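Local coordinates for protein AT27789p (Drosophila melanogaster, PDB 5UZM) that probably binds RNA, including mRNA, this chain being the second quasi-RNA recognition motif (qRRM2) of the hnRNP F/H homologue Glorund, at residues A[18-22]-A[23-27]. Numbering follows the deposited sequence.
Sequences YAVTE and QQIEE
Thr21 and Gln24 form a capping box at the start of helix 22-28, the first helix of this RNA recognition motif, where the loop after strand 10-14 turns into the helix. Thr21 is the N-cap. With chi1 at 70° its OG1 sits between its own backbone N and carbonyl carbon, and from there it accepts from Gln24 N at 3.2 Å. Gln24 returns the bond: CG lies beside its backbone N (chi1 -74°), the chain runs out extended, and OE1 takes the N-H of Thr21 on a lone pair in the carbonyl plane, 3.1 Å from Thr21 N. The same OE1 also rests 3.2 Å from Val20 CA. Were Gln24 cut back to an alanine, the amide would be gone and Thr21 N would probably be left without this acceptor, the loop before the helix freer to move. On the inner side, Val20 CG2 meets Ile25 CD1 at 4.0 Å, and Ile25 also touches Ile41 of strand 41-45 and Ile76 of strand 75-76, so the buried side of the helix start lies against the sheet. Outside, one water joins Thr21 OG1 to Gln23 OE1. A second water donates to Glu26 OE2 at 2.8 Å; its contact with Glu22 OE2 is too short and remains doubtful. Glu22 and Glu26, one turn apart, bring like charges close, their carboxylate planes 63° apart and Glu22 OE2 4.1 Å from Glu26 OE2.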
ATOM      1  N   TYR A  18      -4.410  12.798  -3.980  1.00 31.20           N
ATOM      2  CA  TYR A  18      -5.732  12.502  -4.543  0.62 36.94           C
ATOM      3  C   TYR A  18      -5.616  11.854  -5.913  1.00 28.50           C
ATOM      4  O   TYR A  18      -6.394  10.957  -6.254  1.00 43.90           O
ATOM      5  CB  TYR A  18      -6.610  13.753  -4.653  0.62 40.06           C
ATOM      6  CG  TYR A  18      -7.844  13.520  -5.528  0.62 43.21           C
ATOM      7  CD1 TYR A  18      -8.897  12.724  -5.084  0.62 40.86           C
ATOM      8  CD2 TYR A  18      -7.945  14.076  -6.801  0.62 45.20           C
ATOM      9  CE1 TYR A  18     -10.016  12.493  -5.878  0.62 35.57           C
ATOM     10  CE2 TYR A  18      -9.066  13.852  -7.600  0.62 39.09           C
ATOM     11  CZ  TYR A  18     -10.094  13.060  -7.126  0.62 38.29           C
ATOM     12  OH  TYR A  18     -11.204  12.827  -7.905  0.62 48.71           O
ATOM     13  N   ALA A  19      -4.634  12.261  -6.704  1.00 25.06           N
ATOM     14  CA  ALA A  19      -4.513  11.708  -8.047  1.00 34.13           C
ATOM     15  C   ALA A  19      -3.648  10.451  -8.095  1.00 30.56           C
ATOM     16  O   ALA A  19      -3.071  10.153  -9.151  1.00 35.00           O
ATOM     17  CB  ALA A  19      -3.971  12.775  -9.001  1.00 38.00           C
ATOM     18  N   VAL A  20      -3.567   9.684  -7.000  1.00 24.71           N
ATOM     19  CA  VAL A  20      -2.556   8.641  -6.924  1.00 17.38           C
ATOM     20  C   VAL A  20      -2.896   7.483  -7.856  1.00 18.15           C
ATOM     21  O   VAL A  20      -4.068   7.111  -8.042  1.00 25.34           O
ATOM     22  CB  VAL A  20      -2.370   8.151  -5.470  1.00 16.85           C
ATOM     23  CG1 VAL A  20      -3.594   7.421  -4.972  1.00 22.53           C
ATOM     24  CG2 VAL A  20      -1.152   7.238  -5.395  1.00 19.27           C
ATOM     25  N   THR A  21      -1.862   6.880  -8.423  1.00 14.77           N
ATOM     26  CA  THR A  21      -2.033   5.754  -9.318  1.00 17.29           C
ATOM     27  C   THR A  21      -1.215   4.554  -8.852  1.00 15.36           C
ATOM     28  O   THR A  21      -0.257   4.684  -8.081  1.00 14.57           O
ATOM     29  CB  THR A  21      -1.599   6.077 -10.762  1.00 20.64           C
ATOM     30  OG1 THR A  21      -0.175   6.222 -10.823  1.00 23.20           O
ATOM     31  CG2 THR A  21      -2.291   7.357 -11.318  1.00 20.43           C
ATOM     32  N   GLU A  22      -1.579   3.372  -9.364  1.00 16.22           N
ATOM     33  CA  GLU A  22      -0.777   2.179  -9.121  1.00 14.69           C
ATOM     34  C   GLU A  22       0.659   2.384  -9.575  1.00 14.42           C
ATOM     35  O   GLU A  22       1.574   1.911  -8.914  1.00 16.01           O
ATOM     36  CB  GLU A  22      -1.351   0.954  -9.851  1.00 20.67           C
ATOM     37  CG  GLU A  22      -2.643   0.395  -9.240  1.00 20.17           C
ATOM     38  CD  GLU A  22      -3.184  -0.751 -10.059  1.00 23.58           C
ATOM     39  OE1 GLU A  22      -4.370  -1.119  -9.855  1.00 25.27           O
ATOM     40  OE2 GLU A  22      -2.418  -1.258 -10.904  1.00 27.49           O
ATOM     41  N   GLN A  23       0.881   3.146 -10.649  1.00 17.23           N
ATOM     42  CA  GLN A  23       2.255   3.363 -11.099  1.00 17.97           C
ATOM     43  C   GLN A  23       3.073   4.094 -10.038  1.00 15.08           C
ATOM     44  O   GLN A  23       4.261   3.784  -9.828  1.00 16.61           O
ATOM     45  CB  GLN A  23       2.258   4.160 -12.412  1.00 21.89           C
ATOM     46  CG  GLN A  23       3.660   4.421 -12.932  1.00 30.79           C
ATOM     47  CD  GLN A  23       3.676   5.248 -14.219  1.00 44.36           C
ATOM     48  OE1 GLN A  23       2.657   5.799 -14.631  1.00 59.18           O
ATOM     49  NE2 GLN A  23       4.832   5.318 -14.862  1.00 39.26           N
ATOM     50  N   GLN A  24       2.456   5.060  -9.345  1.00 12.85           N
ATOM     51  CA  GLN A  24       3.164   5.803  -8.310  1.00 11.79           C
ATOM     52  C   GLN A  24       3.471   4.921  -7.104  1.00 12.48           C
ATOM     53  O   GLN A  24       4.523   5.090  -6.461  1.00 10.69           O
ATOM     54  CB  GLN A  24       2.325   6.996  -7.893  1.00 16.20           C
ATOM     55  CG  GLN A  24       2.332   8.100  -8.956  1.00 16.99           C
ATOM     56  CD  GLN A  24       1.464   9.246  -8.525  1.00 25.95           C
ATOM     57  OE1 GLN A  24       0.284   9.066  -8.291  1.00 28.73           O
ATOM     58  NE2 GLN A  24       2.061  10.407  -8.328  1.00 28.95           N
ATOM     59  N   ILE A  25       2.559   4.019  -6.763  1.00 10.01           N
ATOM     60  CA  ILE A  25       2.822   3.070  -5.669  1.00  8.02           C
ATOM     61  C   ILE A  25       3.973   2.147  -6.057  1.00 13.42           C
ATOM     62  O   ILE A  25       4.859   1.861  -5.249  1.00 11.77           O
ATOM     63  CB  ILE A  25       1.566   2.249  -5.317  1.00  9.92           C
ATOM     64  CG1 ILE A  25       0.415   3.182  -4.939  1.00 17.47           C
ATOM     65  CG2 ILE A  25       1.882   1.207  -4.217  1.00 13.45           C
ATOM     66  CD1 ILE A  25       0.760   4.049  -3.858  1.00 18.40           C
ATOM     67  N   GLU A  26       3.925   1.596  -7.269  1.00 11.50           N
ATOM     68  CA  GLU A  26       4.998   0.716  -7.742  1.00 14.12           C
ATOM     69  C   GLU A  26       6.351   1.419  -7.683  1.00 14.49           C
ATOM     70  O   GLU A  26       7.344   0.834  -7.205  1.00 16.22           O
ATOM     71  CB  GLU A  26       4.678   0.247  -9.161  1.00 14.07           C
ATOM     72  CG  GLU A  26       3.438  -0.714  -9.216  1.00 17.78           C
ATOM     73  CD  GLU A  26       2.689  -0.733 -10.589  1.00 20.82           C
ATOM     74  OE1 GLU A  26       3.090  -0.008 -11.511  1.00 23.02           O
ATOM     75  OE2 GLU A  26       1.675  -1.462 -10.746  1.00 21.60           O
ATOM     76  N   GLU A  27       6.381   2.690  -8.094  1.00 10.77           N
ATOM     77  CA  GLU A  27       7.615   3.496  -8.038  1.00 10.55           C
ATOM     78  C   GLU A  27       8.060   3.758  -6.590  1.00 11.86           C
ATOM     79  O   GLU A  27       9.250   3.657  -6.274  1.00 12.83           O
ATOM     80  CB  GLU A  27       7.415   4.806  -8.794  1.00 17.47           C
ATOM     81  CG  GLU A  27       8.584   5.725  -8.654  1.00 39.16           C
ATOM     82  CD  GLU A  27       8.385   7.042  -9.366  1.00 59.17           C
ATOM     83  OE1 GLU A  27       8.874   8.082  -8.847  1.00 40.97           O
ATOM     84  OE2 GLU A  27       7.760   7.020 -10.448  1.00 47.19           O
TER
HETATM   85  O   HOH W   1       1.084   7.678 -12.669  1.00 33.05           O
HETATM   86  O   HOH W   2      -0.518  -1.240 -12.392  1.00 30.49           O